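Local coordinates for ABC transporter, substrate binding protein (Aeropyrum pernix, PDB 3EAF) that probably captures a solute, as the substrate-binding protein of an ABC transporter, and carries a bound magnesium ion, at residues L169-V174 against P200-C205; R238-I243 against G361-M366; F329-G332 against T338-Y341. All coordinates share one frame; numbering follows the deposited sequence.

Contact 1 of 3, residues L169-V174 against P200-C205; sequences LGLQVV and PDYVWC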
loop_
_atom_site.group_PDB
_atom_site.type_symbol
_atom_site.label_atom_id
_atom_site.label_comp_id
_atom_site.label_asym_id
_atom_site.label_seq_id
_atom_site.Cartn_x
_atom_site.Cartn_y
_atom_site.Cartn_z
ATOM N N LEU A 169 18.850 8.634 -11.886
ATOM C CA LEU A 169 18.783 7.172 -11.893
ATOM C C LEU A 169 19.232 6.591 -13.234
ATOM O O LEU A 169 19.281 5.375 -13.399
ATOM C CB LEU A 169 17.363 6.691 -11.570
ATOM C CG LEU A 169 16.689 7.021 -10.234
ATOM C CD1 LEU A 169 15.230 6.593 -10.261
ATOM C CD2 LEU A 169 17.416 6.387 -9.050
ATOM N N GLY A 170 19.552 7.463 -14.186
ATOM C CA GLY A 170 19.924 7.043 -15.530
ATOM C C GLY A 170 18.732 6.668 -16.401
ATOM O O GLY A 170 18.861 5.886 -17.348
ATOM N N LEU A 171 17.570 7.231 -16.084
ATOM C CA LEU A 171 16.355 6.944 -16.833
ATOM C C LEU A 171 15.819 8.195 -17.523
ATOM O O LEU A 171 15.641 9.238 -16.890
ATOM C CB LEU A 171 15.286 6.321 -15.919
ATOM C CG LEU A 171 15.614 4.983 -15.242
ATOM C CD1 LEU A 171 14.546 4.603 -14.220
ATOM C CD2 LEU A 171 15.803 3.865 -16.252
ATOM N N GLN A 172 15.582 8.080 -18.826
ATOM C CA GLN A 172 14.993 9.158 -19.615
ATOM C C GLN A 172 13.503 8.910 -19.747
ATOM O O GLN A 172 13.084 7.930 -20.369
ATOM C CB GLN A 172 15.673 9.259 -20.997
ATOM C CG GLN A 172 14.811 9.859 -22.134
ATOM C CD GLN A 172 14.665 11.388 -22.114
ATOM O OE1 GLN A 172 15.321 12.099 -21.341
ATOM N NE2 GLN A 172 13.792 11.897 -22.986
ATOM N N VAL A 173 12.703 9.789 -19.147
ATOM C CA VAL A 173 11.243 9.707 -19.260
ATOM C C VAL A 173 10.838 10.162 -20.660
ATOM O O VAL A 173 11.070 11.318 -21.034
ATOM C CB VAL A 173 10.529 10.565 -18.177
ATOM C CG1 VAL A 173 9.026 10.650 -18.438
ATOM C CG2 VAL A 173 10.809 10.013 -16.778
ATOM N N VAL A 174 10.235 9.251 -21.424
ATOM C CA VAL A 174 9.892 9.508 -22.832
ATOM C C VAL A 174 8.460 9.998 -23.050
ATOM O O VAL A 174 8.124 10.474 -24.135
ATOM C CB VAL A 174 10.155 8.274 -23.753
ATOM C CG1 VAL A 174 11.643 7.983 -23.850
ATOM C CG2 VAL A 174 9.364 7.038 -23.289
ATOM N N PRO A 200 9.972 2.418 -25.491
ATOM C CA PRO A 200 10.666 2.489 -24.204
ATOM C C PRO A 200 11.279 1.140 -23.822
ATOM O O PRO A 200 10.825 0.097 -24.298
ATOM C CB PRO A 200 9.550 2.858 -23.221
ATOM C CG PRO A 200 8.306 2.309 -23.836
ATOM C CD PRO A 200 8.501 2.444 -25.327
ATOM N N ASP A 201 12.319 1.175 -22.992
ATOM C CA ASP A 201 12.907 -0.040 -22.447
ATOM C C ASP A 201 12.102 -0.481 -21.229
ATOM O O ASP A 201 11.977 -1.676 -20.960
ATOM C CB ASP A 201 14.363 0.205 -22.035
ATOM C CG ASP A 201 15.210 0.722 -23.179
ATOM O OD1 ASP A 201 15.462 -0.058 -24.118
ATOM O OD2 ASP A 201 15.612 1.909 -23.138
ATOM N N TYR A 202 11.571 0.504 -20.503
ATOM C CA TYR A 202 10.869 0.277 -19.249
ATOM C C TYR A 202 9.543 1.039 -19.206
ATOM O O TYR A 202 9.452 2.181 -19.671
ATOM C CB TYR A 202 11.737 0.694 -18.056
ATOM C CG TYR A 202 13.185 0.233 -18.114
ATOM C CD1 TYR A 202 13.520 -1.121 -18.066
ATOM C CD2 TYR A 202 14.220 1.161 -18.191
ATOM C CE1 TYR A 202 14.865 -1.539 -18.114
ATOM C CE2 TYR A 202 15.555 0.759 -18.235
ATOM C CZ TYR A 202 15.871 -0.585 -18.197
ATOM O OH TYR A 202 17.204 -0.961 -18.237
ATOM N N VAL A 203 8.521 0.388 -18.655
ATOM C CA VAL A 203 7.210 1.015 -18.449
ATOM C C VAL A 203 6.851 0.977 -16.968
ATOM O O VAL A 203 6.907 -0.083 -16.343
ATOM C CB VAL A 203 6.095 0.318 -19.274
ATOM C CG1 VAL A 203 4.709 0.876 -18.918
ATOM C CG2 VAL A 203 6.347 0.468 -20.775
ATOM N N TRP A 204 6.504 2.141 -16.412
ATOM C CA TRP A 204 5.901 2.231 -15.077
ATOM C C TRP A 204 4.371 2.274 -15.181
ATOM O O TRP A 204 3.827 2.961 -16.043
ATOM C CB TRP A 204 6.419 3.475 -14.345
ATOM C CG TRP A 204 5.632 3.851 -13.115
ATOM C CD1 TRP A 204 4.675 4.829 -13.012
ATOM C CD2 TRP A 204 5.732 3.251 -11.819
ATOM N NE1 TRP A 204 4.177 4.873 -11.729
ATOM C CE2 TRP A 204 4.813 3.920 -10.975
ATOM C CE3 TRP A 204 6.512 2.218 -11.288
ATOM C CZ2 TRP A 204 4.650 3.582 -9.626
ATOM C CZ3 TRP A 204 6.352 1.884 -9.950
ATOM C CH2 TRP A 204 5.428 2.566 -9.135
ATOM N N CYS A 205 3.677 1.529 -14.324
ATOM C CA CYS A 205 2.226 1.671 -14.225
ATOM C C CYS A 205 1.780 1.994 -12.796
ATOM O O CYS A 205 2.130 1.286 -11.860
ATOM C CB CYS A 205 1.495 0.439 -14.763
ATOM S SG CYS A 205 -0.296 0.687 -14.880
#
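The Y202 ring meets L171 obliquely, at its CD2-CE2 side. L171 CD2 is the atom that touches, 3.7 Å from Y202 CD2. One face of the same ring carries D201 CB from its own segment, 3.9 Å above the plane and over the centre. The contact belongs to the seven-stranded, mostly parallel sheet of a periplasmic-binding-protein fold. Here the outermost strand 171-178 and strand 202-205 are not direct neighbours. Strand 142-148 runs between them and takes the backbone hydrogen bonds: Q172 and V174 pair with L144, D201 with K143. L171 and Y202 therefore meet by side chains alone, and no hydrogen bond joins the two segments. The CA atoms of L171 and Y202 are 9.0 Å apart.

L171 reaches across because its CG stands anti to the carbonyl carbon, chi1 -61°, and the branch ending in CD2 extends to the ring. The two side chains cross at about a right angle. Helix 124-139 packs on the same pair: L132 touches L171, and L135 and F139 touch Y202. The L171-Y202 pair is thus part of the apolar layer between this helix and the sheet. The polar end of Y202 is also held, since its OH is hydrogen-bonded to the carbonyl O of G140.

A second apolar touch lies at the ends of the segments, where V174 and P200 are 7.2 Å apart between CA atoms. V174 points toward the other segment. P200 also touches A145 of the middle strand. The meeting atoms are V174 CG2 and P200 CB, at 4.2 Å.

Contact 2 of 3, residues R238-I243 against G361-M366; sequences RSPQLI and GELQLM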
loop_
_atom_site.group_PDB
_atom_site.type_symbol
_atom_site.label_atom_id
_atom_site.label_comp_id
_atom_site.label_asym_id
_atom_site.label_seq_id
_atom_site.Cartn_x
_atom_site.Cartn_y
_atom_site.Cartn_z
ATOM N N ARG A 238 -1.953 -13.116 -8.467
ATOM C CA ARG A 238 -2.835 -13.310 -9.631
ATOM C C ARG A 238 -2.197 -12.883 -10.952
ATOM O O ARG A 238 -2.687 -13.238 -12.029
ATOM C CB ARG A 238 -4.143 -12.534 -9.441
ATOM C CG ARG A 238 -5.052 -13.086 -8.355
ATOM C CD ARG A 238 -6.146 -12.087 -8.001
ATOM N NE ARG A 238 -5.584 -10.876 -7.390
ATOM C CZ ARG A 238 -6.298 -9.826 -6.977
ATOM N NH1 ARG A 238 -7.620 -9.808 -7.107
ATOM N NH2 ARG A 238 -5.685 -8.786 -6.433
ATOM N N SER A 239 -1.101 -12.131 -10.866
ATOM C CA SER A 239 -0.476 -11.503 -12.040
ATOM C C SER A 239 -0.055 -12.467 -13.159
ATOM O O SER A 239 -0.245 -12.143 -14.328
ATOM C CB SER A 239 0.694 -10.596 -11.625
ATOM O OG SER A 239 0.229 -9.454 -10.922
ATOM N N PRO A 240 0.521 -13.645 -12.819
ATOM C CA PRO A 240 0.845 -14.593 -13.900
ATOM C C PRO A 240 -0.370 -14.959 -14.755
ATOM O O PRO A 240 -0.285 -14.994 -15.985
ATOM C CB PRO A 240 1.349 -15.829 -13.151
ATOM C CG PRO A 240 1.805 -15.326 -11.822
ATOM C CD PRO A 240 0.929 -14.155 -11.497
ATOM N N GLN A 241 -1.491 -15.217 -14.094
ATOM C CA GLN A 241 -2.735 -15.598 -14.754
ATOM C C GLN A 241 -3.400 -14.409 -15.479
ATOM O O GLN A 241 -3.924 -14.562 -16.583
ATOM C CB GLN A 241 -3.685 -16.238 -13.731
ATOM C CG GLN A 241 -3.140 -17.523 -13.021
ATOM C CD GLN A 241 -2.029 -17.285 -11.954
ATOM O OE1 GLN A 241 -1.906 -16.197 -11.365
ATOM N NE2 GLN A 241 -1.227 -18.335 -11.699
ATOM N N LEU A 242 -3.365 -13.227 -14.867
ATOM C CA LEU A 242 -3.983 -12.036 -15.463
ATOM C C LEU A 242 -3.209 -11.464 -16.661
ATOM O O LEU A 242 -3.814 -10.959 -17.614
ATOM C CB LEU A 242 -4.223 -10.949 -14.408
ATOM C CG LEU A 242 -5.210 -11.251 -13.272
ATOM C CD1 LEU A 242 -5.229 -10.113 -12.284
ATOM C CD2 LEU A 242 -6.624 -11.529 -13.821
ATOM N N ILE A 243 -1.884 -11.543 -16.601
ATOM C CA ILE A 243 -1.026 -11.034 -17.676
ATOM C C ILE A 243 -0.852 -12.077 -18.793
ATOM O O ILE A 243 -0.832 -11.729 -19.972
ATOM C CB ILE A 243 0.351 -10.548 -17.129
ATOM C CG1 ILE A 243 0.153 -9.334 -16.202
ATOM C CG2 ILE A 243 1.322 -10.220 -18.277
ATOM C CD1 ILE A 243 1.351 -8.975 -15.343
ATOM N N GLY A 361 6.584 -18.510 -15.618
ATOM C CA GLY A 361 5.272 -18.030 -15.212
ATOM C C GLY A 361 5.042 -18.033 -13.714
ATOM O O GLY A 361 3.948 -17.720 -13.247
ATOM N N GLU A 362 6.070 -18.395 -12.953
ATOM C CA GLU A 362 5.956 -18.446 -11.506
ATOM C C GLU A 362 6.623 -17.211 -10.923
ATOM O O GLU A 362 7.579 -16.690 -11.498
ATOM C CB GLU A 362 6.556 -19.756 -10.967
ATOM C CG GLU A 362 5.757 -20.997 -11.431
ATOM C CD GLU A 362 6.367 -22.336 -11.035
ATOM O OE1 GLU A 362 7.154 -22.393 -10.057
ATOM O OE2 GLU A 362 6.039 -23.348 -11.708
ATOM N N LEU A 363 6.099 -16.719 -9.805
ATOM C CA LEU A 363 6.662 -15.531 -9.174
ATOM C C LEU A 363 7.965 -15.843 -8.448
ATOM O O LEU A 363 8.085 -16.871 -7.768
ATOM C CB LEU A 363 5.658 -14.869 -8.222
ATOM C CG LEU A 363 4.363 -14.315 -8.827
ATOM C CD1 LEU A 363 3.569 -13.557 -7.773
ATOM C CD2 LEU A 363 4.635 -13.417 -10.027
ATOM N N GLN A 364 8.931 -14.938 -8.592
ATOM C CA GLN A 364 10.261 -15.122 -8.038
ATOM C C GLN A 364 10.667 -13.893 -7.259
ATOM O O GLN A 364 10.507 -12.774 -7.733
ATOM C CB GLN A 364 11.262 -15.410 -9.162
ATOM C CG GLN A 364 10.877 -16.630 -10.005
ATOM C CD GLN A 364 11.653 -16.760 -11.307
ATOM O OE1 GLN A 364 12.449 -15.888 -11.677
ATOM N NE2 GLN A 364 11.414 -17.859 -12.017
ATOM N N LEU A 365 11.182 -14.099 -6.053
ATOM C CA LEU A 365 11.631 -12.985 -5.232
ATOM C C LEU A 365 13.029 -12.531 -5.665
ATOM O O LEU A 365 13.967 -13.330 -5.670
ATOM C CB LEU A 365 11.602 -13.361 -3.743
ATOM C CG LEU A 365 11.980 -12.292 -2.708
ATOM C CD1 LEU A 365 10.994 -11.121 -2.715
ATOM C CD2 LEU A 365 12.075 -12.904 -1.314
HETATM N N MSE A 366 13.155 -11.252 -6.026
HETATM C CA MSE A 366 14.451 -10.664 -6.388
HETATM C C MSE A 366 15.293 -10.266 -5.181
HETATM O O MSE A 366 16.524 -10.317 -5.248
HETATM C CB MSE A 366 14.284 -9.444 -7.309
HETATM C CG MSE A 366 13.620 -9.727 -8.650
HETATM SE SE MSE A 366 14.607 -10.984 -9.777
HETATM C CE MSE A 366 13.860 -12.683 -9.177
#
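P240, L363 and G361 make this contact. P240 lies in the short helix 239-243, and its ring faces the start of the sheet-edge strand 363-369. Its CG sits 3.9 Å from CD2 of L363. The two side chains cross at about a right angle. L363 CG is anti to the carbonyl carbon, chi1 -63°, and this carries the CD2 branch to the proline ring.

G361 offers its backbone. Its carbonyl O lies 3.2 Å from P240 CB and 3.5 Å from P240 CG, so the oxygen packs against these two ring carbons. G361 has phi 86°, a value that suits glycine, in the turn that leads into the strand.

Other parts of the fold close around the pair. P240 also touches L357 of strand 352-357, and L363 packs on F235, Y259 and M261. The contact therefore joins the short helix to the final hairpin of the sheet.

No hydrogen bond crosses between the segments. The G361 carbonyl O meets CB and CG of P240, which cannot give it a conventional hydrogen bond. The join rests on van der Waals packing, apolar at L363 and against a carbonyl oxygen at G361.

Contact 3 of 3, residues F329-G332 against T338-Y341; sequences FDLG and TIDY. With MG (magnesium ion), chain C.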
loop_
_atom_site.group_PDB
_atom_site.type_symbol
_atom_site.label_atom_id
_atom_site.label_comp_id
_atom_site.label_asym_id
_atom_site.label_seq_id
_atom_site.Cartn_x
_atom_site.Cartn_y
_atom_site.Cartn_z
ATOM N N PHE A 329 8.811 -0.390 15.485
ATOM C CA PHE A 329 7.904 -1.539 15.408
ATOM C C PHE A 329 8.378 -2.609 14.439
ATOM O O PHE A 329 8.909 -2.308 13.362
ATOM C CB PHE A 329 6.490 -1.092 15.003
ATOM C CG PHE A 329 5.860 -0.114 15.954
ATOM C CD1 PHE A 329 5.236 -0.555 17.117
ATOM C CD2 PHE A 329 5.883 1.248 15.686
ATOM C CE1 PHE A 329 4.652 0.347 17.997
ATOM C CE2 PHE A 329 5.309 2.152 16.562
ATOM C CZ PHE A 329 4.686 1.707 17.712
ATOM N N ASP A 330 8.173 -3.863 14.825
ATOM C CA ASP A 330 8.375 -4.983 13.916
ATOM C C ASP A 330 7.094 -5.808 13.874
ATOM O O ASP A 330 6.575 -6.233 14.913
ATOM C CB ASP A 330 9.576 -5.846 14.333
ATOM C CG ASP A 330 9.743 -7.091 13.454
ATOM O OD1 ASP A 330 9.597 -6.993 12.220
ATOM O OD2 ASP A 330 10.019 -8.178 14.002
ATOM N N LEU A 331 6.587 -6.019 12.669
ATOM C CA LEU A 331 5.344 -6.749 12.476
ATOM C C LEU A 331 5.661 -8.170 12.033
ATOM O O LEU A 331 5.378 -8.570 10.902
ATOM C CB LEU A 331 4.447 -6.010 11.471
ATOM C CG LEU A 331 3.469 -4.922 11.955
ATOM C CD1 LEU A 331 3.810 -4.273 13.311
ATOM C CD2 LEU A 331 3.297 -3.851 10.886
ATOM N N GLY A 332 6.276 -8.923 12.943
ATOM C CA GLY A 332 6.642 -10.320 12.692
ATOM C C GLY A 332 7.536 -10.521 11.482
ATOM O O GLY A 332 7.515 -11.582 10.860
ATOM N N THR A 338 12.247 -2.488 9.567
ATOM C CA THR A 338 11.452 -2.126 10.734
ATOM C C THR A 338 10.906 -0.701 10.617
ATOM O O THR A 338 11.413 0.116 9.833
ATOM C CB THR A 338 12.246 -2.260 12.046
ATOM O OG1 THR A 338 13.480 -1.541 11.928
ATOM C CG2 THR A 338 12.521 -3.738 12.372
ATOM N N ILE A 339 9.895 -0.417 11.435
ATOM C CA ILE A 339 9.087 0.791 11.328
ATOM C C ILE A 339 9.437 1.795 12.418
ATOM O O ILE A 339 9.420 1.469 13.601
ATOM C CB ILE A 339 7.583 0.441 11.438
ATOM C CG1 ILE A 339 7.131 -0.369 10.221
ATOM C CG2 ILE A 339 6.737 1.705 11.587
ATOM C CD1 ILE A 339 5.994 -1.330 10.528
ATOM N N ASP A 340 9.725 3.026 12.002
ATOM C CA ASP A 340 10.084 4.093 12.915
ATOM C C ASP A 340 9.618 5.427 12.325
ATOM O O ASP A 340 9.968 5.761 11.191
ATOM C CB ASP A 340 11.601 4.081 13.130
ATOM C CG ASP A 340 12.041 4.913 14.323
ATOM O OD1 ASP A 340 11.183 5.507 15.022
ATOM O OD2 ASP A 340 13.270 4.970 14.556
ATOM N N TYR A 341 8.829 6.171 13.098
ATOM C CA TYR A 341 8.223 7.420 12.640
ATOM C C TYR A 341 8.779 8.656 13.351
ATOM O O TYR A 341 8.868 8.695 14.576
ATOM C CB TYR A 341 6.702 7.399 12.843
ATOM C CG TYR A 341 5.969 6.310 12.109
ATOM C CD1 TYR A 341 5.875 6.317 10.714
ATOM C CD2 TYR A 341 5.340 5.280 12.810
ATOM C CE1 TYR A 341 5.178 5.321 10.038
ATOM C CE2 TYR A 341 4.649 4.285 12.145
ATOM C CZ TYR A 341 4.571 4.305 10.764
ATOM O OH TYR A 341 3.882 3.303 10.113
HETATM MG MG MG C . 9.850 7.343 16.131
HETATM O O HOH W 1 8.221 5.743 15.809
HETATM O O HOH W 2 11.329 6.880 18.102
HETATM O O HOH W 3 11.926 8.636 15.351
#
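A magnesium site lies at one end of this contact, where two loop segments form a single antiparallel beta bridge. The bridge pairs F329 with I339 in the hydrogen-bonded arrangement. Both segments belong to the long connection between helix 317-326 and strand 352-357 of the periplasmic-binding-protein fold. F329 N donates to I339 O at 2.7 Å. I339 N returns a bond to F329 O at 2.9 Å. Both bonds are nearly straight, 163° and 168° at the hydrogen, and both lie in the plane of the accepting carbonyl.

Side chains close in around the bridge. F329 CB meets I339 CB at 4.0 Å. L331 CD2 reaches I339 CD1 at 3.7 Å, and these two side chains cross obliquely. T338, which is exposed, lays its CG2 beside D330 CB. Helix 288-304 packs on the inner residues, with L299 on F329 and V295 on L331. D330 OD1 accepts a hydrogen bond from the backbone N of G333, in the short connection between the segments.

Just past the bridge the chain reaches the metal. D340 CG stands anti to the backbone N, chi1 -165°. The side chain leaves the backbone away from 329-332, which puts its carboxylate by the metal. Its OD1 binds magnesium at 2.5 Å. The carbonyl O of E325, three waters and the carbonyl O of Y341 make up the other ligands. One of the waters is held twice: it binds the metal at 2.3 Å and accepts a hydrogen bond from Y341 N at 2.8 Å.

Overall arrangement
Contact 1 comes first along the chain and closes before contact 2 opens. Contact 3 is nested inside the long loop that contact 2 closes. Contacts 1 and 2 belong to the lobe built on the seven-stranded sheet, which has 171-178 and 363-369 as its outermost strands. Their centres are about 22 Å apart, with nearest atoms about 9 Å apart. Contact 3 lies in the connection that leads to strand 352-357 of that sheet, so the metal-binding segment runs on into the same lobe. Contact 3, which holds two of the magnesium-binding residues, does not touch the other two. Its centre is about 32 Å from that of contact 1 and about 28 Å from that of contact 2.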